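Side-chain contacts in quinonprotein alcohol dehydrogenase-like protein (Bacteroides thetaiotaomicron VPI-5482, PDB 4R5O), which is of unknown function but binds calcium and couples an immunoglobulin-like beta-sandwich to a seven-bladed beta-propeller of the YVTN repeat family: residues A[268-273]-A[305-310]; A[279-284]-A[338-343]; A[289-294]-A[298-303]. One frame throughout, in Å; residues are numbered along the deposited sequence.

Contact 1: A[268-273]-A[305-310]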
# COMPACT_ATOMS: atom_id res chain seq x y z
N THR A 268 -12.53 14.19 -23.85
CA THR A 268 -13.86 13.85 -24.34
C THR A 268 -14.71 13.42 -23.18
O THR A 268 -14.22 12.70 -22.31
CB THR A 268 -13.74 12.75 -25.38
OG1 THR A 268 -12.75 13.12 -26.32
CG2 THR A 268 -15.06 12.41 -26.04
N GLU A 269 -15.97 13.84 -23.16
CA GLU A 269 -16.92 13.46 -22.11
C GLU A 269 -17.76 12.29 -22.56
O GLU A 269 -18.08 12.16 -23.74
CB GLU A 269 -17.84 14.63 -21.72
CG GLU A 269 -17.16 15.79 -21.01
CD GLU A 269 -18.09 16.95 -20.68
OE1 GLU A 269 -19.20 17.01 -21.26
OE2 GLU A 269 -17.67 17.85 -19.91
N LEU A 270 -18.10 11.42 -21.60
CA LEU A 270 -19.03 10.31 -21.72
C LEU A 270 -20.30 10.71 -21.02
O LEU A 270 -20.23 11.51 -20.09
CB LEU A 270 -18.46 8.97 -21.15
CG LEU A 270 -17.35 8.28 -21.94
CD1 LEU A 270 -16.86 7.06 -21.19
CD2 LEU A 270 -17.82 7.86 -23.33
N ASP A 271 -21.47 10.21 -21.45
CA ASP A 271 -22.74 10.56 -20.82
C ASP A 271 -22.88 9.76 -19.51
O ASP A 271 -23.65 8.80 -19.44
CB ASP A 271 -23.92 10.32 -21.79
CG ASP A 271 -25.29 10.81 -21.32
OD1 ASP A 271 -25.35 11.68 -20.41
OD2 ASP A 271 -26.31 10.36 -21.91
N ILE A 272 -22.07 10.14 -18.49
CA ILE A 272 -22.02 9.55 -17.15
C ILE A 272 -21.87 10.70 -16.17
O ILE A 272 -20.75 11.19 -15.97
CB ILE A 272 -20.93 8.45 -16.95
CG1 ILE A 272 -20.93 7.38 -18.06
CG2 ILE A 272 -21.03 7.80 -15.53
CD1 ILE A 272 -19.69 6.55 -18.18
N ILE A 273 -23.00 11.17 -15.60
CA ILE A 273 -23.03 12.25 -14.62
C ILE A 273 -22.54 11.72 -13.29
O ILE A 273 -23.09 10.76 -12.76
CB ILE A 273 -24.44 12.92 -14.46
CG1 ILE A 273 -25.23 13.18 -15.80
CG2 ILE A 273 -24.45 14.11 -13.46
CD1 ILE A 273 -24.62 14.03 -16.76
N ASN A 305 -16.11 -1.57 -25.17
CA ASN A 305 -14.88 -1.30 -25.94
C ASN A 305 -15.04 -0.11 -26.91
O ASN A 305 -14.08 0.62 -27.15
CB ASN A 305 -14.47 -2.55 -26.75
CG ASN A 305 -14.14 -3.82 -25.95
OD1 ASN A 305 -14.26 -3.89 -24.70
ND2 ASN A 305 -13.71 -4.86 -26.67
N ASP A 306 -16.24 0.07 -27.47
CA ASP A 306 -16.46 1.15 -28.44
C ASP A 306 -16.97 2.42 -27.71
O ASP A 306 -17.35 3.40 -28.36
CB ASP A 306 -17.44 0.70 -29.54
CG ASP A 306 -18.85 0.30 -29.09
OD1 ASP A 306 -19.10 0.26 -27.85
OD2 ASP A 306 -19.70 0.05 -29.98
N PHE A 307 -16.97 2.38 -26.37
CA PHE A 307 -17.32 3.43 -25.41
C PHE A 307 -18.85 3.79 -25.51
O PHE A 307 -19.27 4.89 -25.09
CB PHE A 307 -16.43 4.68 -25.58
CG PHE A 307 -15.07 4.54 -24.91
CD1 PHE A 307 -14.34 3.35 -25.00
CD2 PHE A 307 -14.50 5.61 -24.24
CE1 PHE A 307 -13.11 3.22 -24.37
CE2 PHE A 307 -13.25 5.49 -23.63
CZ PHE A 307 -12.57 4.29 -23.68
N THR A 308 -19.67 2.79 -25.94
CA THR A 308 -21.12 2.89 -25.87
C THR A 308 -21.47 2.49 -24.41
O THR A 308 -20.70 1.77 -23.77
CB THR A 308 -21.87 2.09 -26.96
OG1 THR A 308 -21.54 0.71 -26.86
CG2 THR A 308 -21.59 2.59 -28.36
N LEU A 309 -22.60 2.95 -23.91
CA LEU A 309 -22.99 2.73 -22.53
C LEU A 309 -24.27 1.95 -22.37
O LEU A 309 -25.29 2.24 -23.02
CB LEU A 309 -23.19 4.11 -21.86
CG LEU A 309 -22.05 5.15 -22.00
CD1 LEU A 309 -22.45 6.48 -21.37
CD2 LEU A 309 -20.74 4.64 -21.39
N GLU A 310 -24.25 1.02 -21.41
CA GLU A 310 -25.39 0.23 -20.94
C GLU A 310 -25.59 0.60 -19.50
O GLU A 310 -24.62 0.64 -18.75
CB GLU A 310 -25.18 -1.29 -21.16
CG GLU A 310 -26.34 -2.19 -20.75
CD GLU A 310 -26.16 -3.65 -21.14
OE1 GLU A 310 -25.87 -3.91 -22.33
OE2 GLU A 310 -26.37 -4.52 -20.27

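Contact 2: A[279-284]-A[338-343]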
# COMPACT_ATOMS: atom_id res chain seq x y z
N ASN A 279 -14.96 4.92 -8.47
CA ASN A 279 -13.92 4.32 -9.28
C ASN A 279 -14.50 3.61 -10.51
O ASN A 279 -15.70 3.60 -10.74
CB ASN A 279 -13.12 3.32 -8.41
CG ASN A 279 -13.88 2.15 -7.88
OD1 ASN A 279 -15.07 2.22 -7.56
ND2 ASN A 279 -13.17 1.04 -7.73
N PHE A 280 -13.59 3.08 -11.33
CA PHE A 280 -13.83 2.28 -12.53
C PHE A 280 -13.30 0.89 -12.30
O PHE A 280 -12.15 0.76 -11.85
CB PHE A 280 -13.17 2.91 -13.77
CG PHE A 280 -13.58 4.32 -14.06
CD1 PHE A 280 -12.96 5.38 -13.42
CD2 PHE A 280 -14.56 4.60 -15.00
CE1 PHE A 280 -13.37 6.69 -13.66
CE2 PHE A 280 -14.95 5.91 -15.25
CZ PHE A 280 -14.35 6.95 -14.58
N VAL A 281 -14.10 -0.13 -12.57
CA VAL A 281 -13.63 -1.50 -12.36
C VAL A 281 -13.74 -2.27 -13.68
O VAL A 281 -14.72 -2.12 -14.41
CB VAL A 281 -14.37 -2.24 -11.19
CG1 VAL A 281 -14.10 -1.58 -9.85
CG2 VAL A 281 -15.87 -2.37 -11.43
N LEU A 282 -12.73 -3.08 -13.98
CA LEU A 282 -12.75 -3.97 -15.13
C LEU A 282 -13.40 -5.27 -14.69
O LEU A 282 -12.87 -5.93 -13.80
CB LEU A 282 -11.34 -4.19 -15.73
CG LEU A 282 -11.27 -5.16 -16.92
CD1 LEU A 282 -11.92 -4.56 -18.20
CD2 LEU A 282 -9.85 -5.57 -17.19
N ALA A 283 -14.59 -5.59 -15.23
CA ALA A 283 -15.35 -6.79 -14.84
C ALA A 283 -14.96 -7.99 -15.70
O ALA A 283 -14.20 -7.84 -16.66
CB ALA A 283 -16.83 -6.55 -14.93
N LYS A 284 -15.46 -9.21 -15.33
CA LYS A 284 -15.12 -10.49 -15.98
C LYS A 284 -15.63 -10.52 -17.43
O LYS A 284 -15.04 -11.23 -18.24
CB LYS A 284 -15.64 -11.70 -15.21
CG LYS A 284 -14.95 -13.00 -15.63
CD LYS A 284 -15.63 -14.22 -15.09
CE LYS A 284 -14.99 -15.46 -15.65
NZ LYS A 284 -15.70 -16.68 -15.21
N ASN A 338 -18.87 -13.25 -12.62
CA ASN A 338 -19.56 -12.10 -13.22
C ASN A 338 -20.25 -11.30 -12.11
O ASN A 338 -21.49 -11.20 -12.04
CB ASN A 338 -20.56 -12.60 -14.26
CG ASN A 338 -19.90 -13.43 -15.34
OD1 ASN A 338 -18.89 -13.02 -15.95
ND2 ASN A 338 -20.50 -14.58 -15.63
N ILE A 339 -19.42 -10.73 -11.24
CA ILE A 339 -19.80 -10.04 -10.02
C ILE A 339 -19.04 -8.71 -9.83
O ILE A 339 -17.85 -8.58 -10.15
CB ILE A 339 -19.48 -11.01 -8.84
CG1 ILE A 339 -20.53 -12.13 -8.76
CG2 ILE A 339 -19.37 -10.32 -7.48
CD1 ILE A 339 -20.17 -13.22 -7.77
N ILE A 340 -19.76 -7.74 -9.24
CA ILE A 340 -19.24 -6.48 -8.75
C ILE A 340 -19.83 -6.27 -7.35
O ILE A 340 -21.05 -6.37 -7.17
CB ILE A 340 -19.46 -5.25 -9.66
CG1 ILE A 340 -18.91 -5.50 -11.08
CG2 ILE A 340 -18.85 -3.98 -9.01
CD1 ILE A 340 -19.20 -4.46 -12.07
N TYR A 341 -18.97 -6.03 -6.38
CA TYR A 341 -19.38 -5.66 -5.04
C TYR A 341 -19.40 -4.13 -4.95
O TYR A 341 -18.46 -3.49 -5.41
CB TYR A 341 -18.46 -6.28 -3.97
CG TYR A 341 -18.50 -7.78 -3.92
CD1 TYR A 341 -19.47 -8.44 -3.17
CD2 TYR A 341 -17.54 -8.55 -4.56
CE1 TYR A 341 -19.51 -9.84 -3.10
CE2 TYR A 341 -17.55 -9.94 -4.48
CZ TYR A 341 -18.55 -10.58 -3.76
OH TYR A 341 -18.56 -11.94 -3.65
N LEU A 342 -20.48 -3.54 -4.40
CA LEU A 342 -20.57 -2.09 -4.25
C LEU A 342 -21.27 -1.78 -2.92
O LEU A 342 -22.00 -2.62 -2.40
CB LEU A 342 -21.26 -1.38 -5.44
CG LEU A 342 -22.72 -1.66 -5.86
CD1 LEU A 342 -23.13 -0.69 -6.93
CD2 LEU A 342 -22.92 -3.06 -6.41
N VAL A 343 -20.95 -0.61 -2.33
CA VAL A 343 -21.40 -0.16 -1.00
C VAL A 343 -22.47 0.93 -1.10
O VAL A 343 -22.27 1.94 -1.77
CB VAL A 343 -20.22 0.39 -0.17
CG1 VAL A 343 -20.63 0.60 1.29
CG2 VAL A 343 -19.00 -0.51 -0.25

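Contact 3: A[289-294]-A[298-303]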
# COMPACT_ATOMS: atom_id res chain seq x y z
N TYR A 289 -16.83 -0.75 -15.66
CA TYR A 289 -18.02 -0.29 -14.96
C TYR A 289 -17.72 0.82 -14.02
O TYR A 289 -16.71 0.80 -13.32
CB TYR A 289 -18.66 -1.45 -14.18
CG TYR A 289 -19.31 -2.50 -15.03
CD1 TYR A 289 -18.55 -3.46 -15.69
CD2 TYR A 289 -20.70 -2.63 -15.06
CE1 TYR A 289 -19.16 -4.46 -16.46
CE2 TYR A 289 -21.32 -3.63 -15.82
CZ TYR A 289 -20.54 -4.54 -16.51
OH TYR A 289 -21.15 -5.55 -17.21
N THR A 290 -18.62 1.78 -13.94
CA THR A 290 -18.58 2.86 -12.97
C THR A 290 -20.03 3.13 -12.57
O THR A 290 -20.91 2.39 -12.97
CB THR A 290 -17.82 4.08 -13.51
OG1 THR A 290 -17.55 4.98 -12.42
CG2 THR A 290 -18.53 4.80 -14.68
N LEU A 291 -20.26 4.16 -11.77
CA LEU A 291 -21.60 4.58 -11.35
C LEU A 291 -21.91 5.98 -11.86
O LEU A 291 -21.01 6.82 -12.03
CB LEU A 291 -21.77 4.55 -9.82
CG LEU A 291 -21.55 3.26 -9.06
CD1 LEU A 291 -21.79 3.50 -7.62
CD2 LEU A 291 -22.44 2.14 -9.55
N GLU A 292 -23.19 6.22 -12.06
CA GLU A 292 -23.74 7.50 -12.46
C GLU A 292 -24.67 7.94 -11.36
O GLU A 292 -25.39 7.11 -10.79
CB GLU A 292 -24.44 7.39 -13.83
CG GLU A 292 -25.03 8.70 -14.32
CD GLU A 292 -25.67 8.63 -15.68
OE1 GLU A 292 -26.43 7.66 -15.93
OE2 GLU A 292 -25.46 9.57 -16.48
N SER A 293 -24.64 9.23 -11.04
CA SER A 293 -25.48 9.79 -9.99
C SER A 293 -26.89 10.01 -10.54
O SER A 293 -27.05 10.54 -11.63
CB SER A 293 -24.87 11.06 -9.43
OG SER A 293 -23.60 10.78 -8.83
N ALA A 294 -27.90 9.48 -9.83
CA ALA A 294 -29.33 9.57 -10.18
C ALA A 294 -30.12 10.13 -8.98
O ALA A 294 -29.60 10.15 -7.85
CB ALA A 294 -29.88 8.20 -10.61
N CYS A 298 -28.71 5.28 -8.06
CA CYS A 298 -27.54 5.41 -8.93
C CYS A 298 -27.72 4.48 -10.12
O CYS A 298 -28.60 3.63 -10.07
CB CYS A 298 -26.24 5.12 -8.18
SG CYS A 298 -26.04 3.40 -7.61
N ASN A 299 -26.89 4.62 -11.16
CA ASN A 299 -26.90 3.71 -12.30
C ASN A 299 -25.57 3.01 -12.44
O ASN A 299 -24.54 3.69 -12.47
CB ASN A 299 -27.23 4.45 -13.58
CG ASN A 299 -28.52 5.20 -13.57
OD1 ASN A 299 -29.60 4.67 -13.31
ND2 ASN A 299 -28.45 6.46 -13.95
N ILE A 300 -25.57 1.67 -12.52
CA ILE A 300 -24.36 0.88 -12.80
C ILE A 300 -24.13 0.99 -14.29
O ILE A 300 -24.97 0.54 -15.08
CB ILE A 300 -24.45 -0.58 -12.30
CG1 ILE A 300 -24.84 -0.63 -10.81
CG2 ILE A 300 -23.14 -1.33 -12.60
CD1 ILE A 300 -25.20 -1.98 -10.28
N VAL A 301 -23.05 1.68 -14.68
CA VAL A 301 -22.80 1.94 -16.10
C VAL A 301 -21.73 0.98 -16.64
O VAL A 301 -20.63 0.94 -16.13
CB VAL A 301 -22.40 3.42 -16.34
CG1 VAL A 301 -22.10 3.67 -17.82
CG2 VAL A 301 -23.50 4.36 -15.86
N LYS A 302 -22.07 0.25 -17.69
CA LYS A 302 -21.19 -0.62 -18.46
C LYS A 302 -20.59 0.21 -19.57
O LYS A 302 -21.34 0.84 -20.30
CB LYS A 302 -21.99 -1.82 -18.98
CG LYS A 302 -21.30 -2.80 -19.90
CD LYS A 302 -22.37 -3.78 -20.33
CE LYS A 302 -21.96 -4.97 -21.13
NZ LYS A 302 -23.10 -5.85 -21.43
N ILE A 303 -19.25 0.25 -19.66
CA ILE A 303 -18.57 1.01 -20.70
C ILE A 303 -18.00 -0.03 -21.64
O ILE A 303 -17.08 -0.75 -21.25
CB ILE A 303 -17.52 2.04 -20.18
CG1 ILE A 303 -18.07 2.87 -18.96
CG2 ILE A 303 -17.01 2.93 -21.33
CD1 ILE A 303 -17.02 3.78 -18.14

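Contact 1: A[268-273]-A[305-310]
Where one blade of the beta-propeller lies against the next, Leu270, in the last strand of one blade, and Ile272, just past the corner where the chain crosses to the next, pack on Phe307, just before the outermost strand 309-314, and Leu309, its first residue. Leu270 and Phe307 cross at about a right angle. Both leucine methyls reach the same ring atom: Leu270 CD1 and Leu270 CD2 each lie 4.1 Å from Phe307 CD2, and Leu270 CD2 approaches the ring obliquely. Tyr250, in the strand paired with 268-270, also meets the Phe307 ring, edge-to-face. Leu309 works as a two-pronged tip: Leu309 CD1 comes within 3.8 Å of Ile272 CG1, while Leu309 CD2 stands 3.9 Å from Ile272 CD1. The chain turns its corner at Asp271, the centre of an inverse gamma turn, whose bond from Ile272 N to Leu270 O is weak. On the other segment Asp306 forms an Asx turn, its OD1 taking Thr308 N at 3.2 Å and Thr308 OG1 at 2.7 Å from the same face of the carboxylate. Within that turn Phe307 has a positive phi of 66°, unusual for a residue other than glycine or asparagine. Branched aliphatic tips and one ring suit a seam of this kind: the two segments hold each other by dispersion and burial of apolar surface, while Asp306 OD1 is held within its own segment and Asp271 O by Lys311 NZ.

Contact 2: A[279-284]-A[338-343]
Val281 and Ile340 reach toward each other tip to tip between two successive blades of the beta-propeller, from strand 281-282, the first strand and one edge of its four-stranded blade, to strand 339-343, in the middle of the next. Ile340 has CG1 anti to its carbonyl carbon, and the chain then runs on extended (chi2 173°), which carries CD1 across to a point 4.0 Å from Val281 CG2. Its other branch, Ile340 CG2, takes the position anti to the backbone N and lies 4.2 Å from the same valine methyl. Val281 offers that methyl from between its own backbone N and carbonyl carbon, whereas CG1 stands anti to the carbonyl carbon. Beta-branched residues suit extended strands, and here their methyls fill a buried seam shared with the ring of Tyr289, which touches Ile340. At the solvent end Lys284 crosses Asn338. With CG anti to the backbone N (chi1 -163°) and every later torsion near 180°, the lysine is a straight rod whose methylenes pass the amide oxygen: Asn338 OD1 is 3.6 Å from Lys284 CB and also 3.6 Å from Lys284 CD. The methylenes thus lie against Asn338 OD1, while Lys284 NZ goes past it to hydrogen-bond Thr336 O. Between the two ends Ala283, whose side chain ends at CB, sets that atom 4.3 Å from Ile340 CD1.

Contact 3: A[289-294]-A[298-303]
Tyr289 lies alongside Lys302, both side chains pointing the same way, and its atoms can be followed outward in turn. CB sits 3.7 Å from Val301 O, and CG remains near that oxygen. At CD2 the ring edge receives Ile300 CG2, 3.7 Å away and close to the ring plane. CE2 meets Lys302 CB at 3.7 Å, and CZ lies beside Lys302 CB and CG. CE1, on the other edge, packs on Ala283. The hydroxyl ends near the lysine methylenes, 3.8 Å from Lys302 CD, and is hydrogen-bonded to Asp285 OD2. Lys302 CA stands over one ring face, 4.2 Å from the centroid and 20° off the normal, a CH-pi contact; an aromatic suits this place because its flat side accepts the partner strand while its hydroxyl reaches Asp285 in the loop before the strand.

The two segments form an antiparallel beta hairpin, the central pair of strands of one propeller blade. Thr290 with Val301 and Glu292 with Asn299 are its hydrogen-bonded pairs. Beside Tyr289 on the same face, Leu291 CD2 packs 3.9 Å from Ile300 CG1, and Leu342 of the next blade rests on both. The other face carries Thr290, Glu292, Asn299 and Val301; Ile272 packs on Glu292 and Val301, and Ile303 CD1 reaches Thr290 CG2. There Glu292, CG anti to the backbone N and the chain extended, runs beside Asn299, whose ND2 donates to Glu292 OE1 at 3.1 Å. The bond is bent (139°) and arrives on the anti side, 34° out of the carboxylate plane. Lys311 forms a salt bridge to the same oxygen, while Ile273 N donates to Glu292 OE2.

How the contacts relate
Read from the N terminus, the chain passes the beta-sandwich and several propeller blades before 268-273, where contact 1 opens; it closes at 305-310, tying one blade to the outermost strand of the next. Within that loop, 279-284 begins contact 2, which closes only at 338-343 in the following blade, so contacts 1 and 2 cross. Contact 3, the tight hairpin 289-294 with 298-303, is nested inside both loops. It is also their meeting ground: backbone bonds from Ile273 O to Ser293 N and from Val281 O to Tyr289 N probably join it to each. Contact 3 builds one blade, while contacts 1 and 2 tie it to the blade before and the blade after.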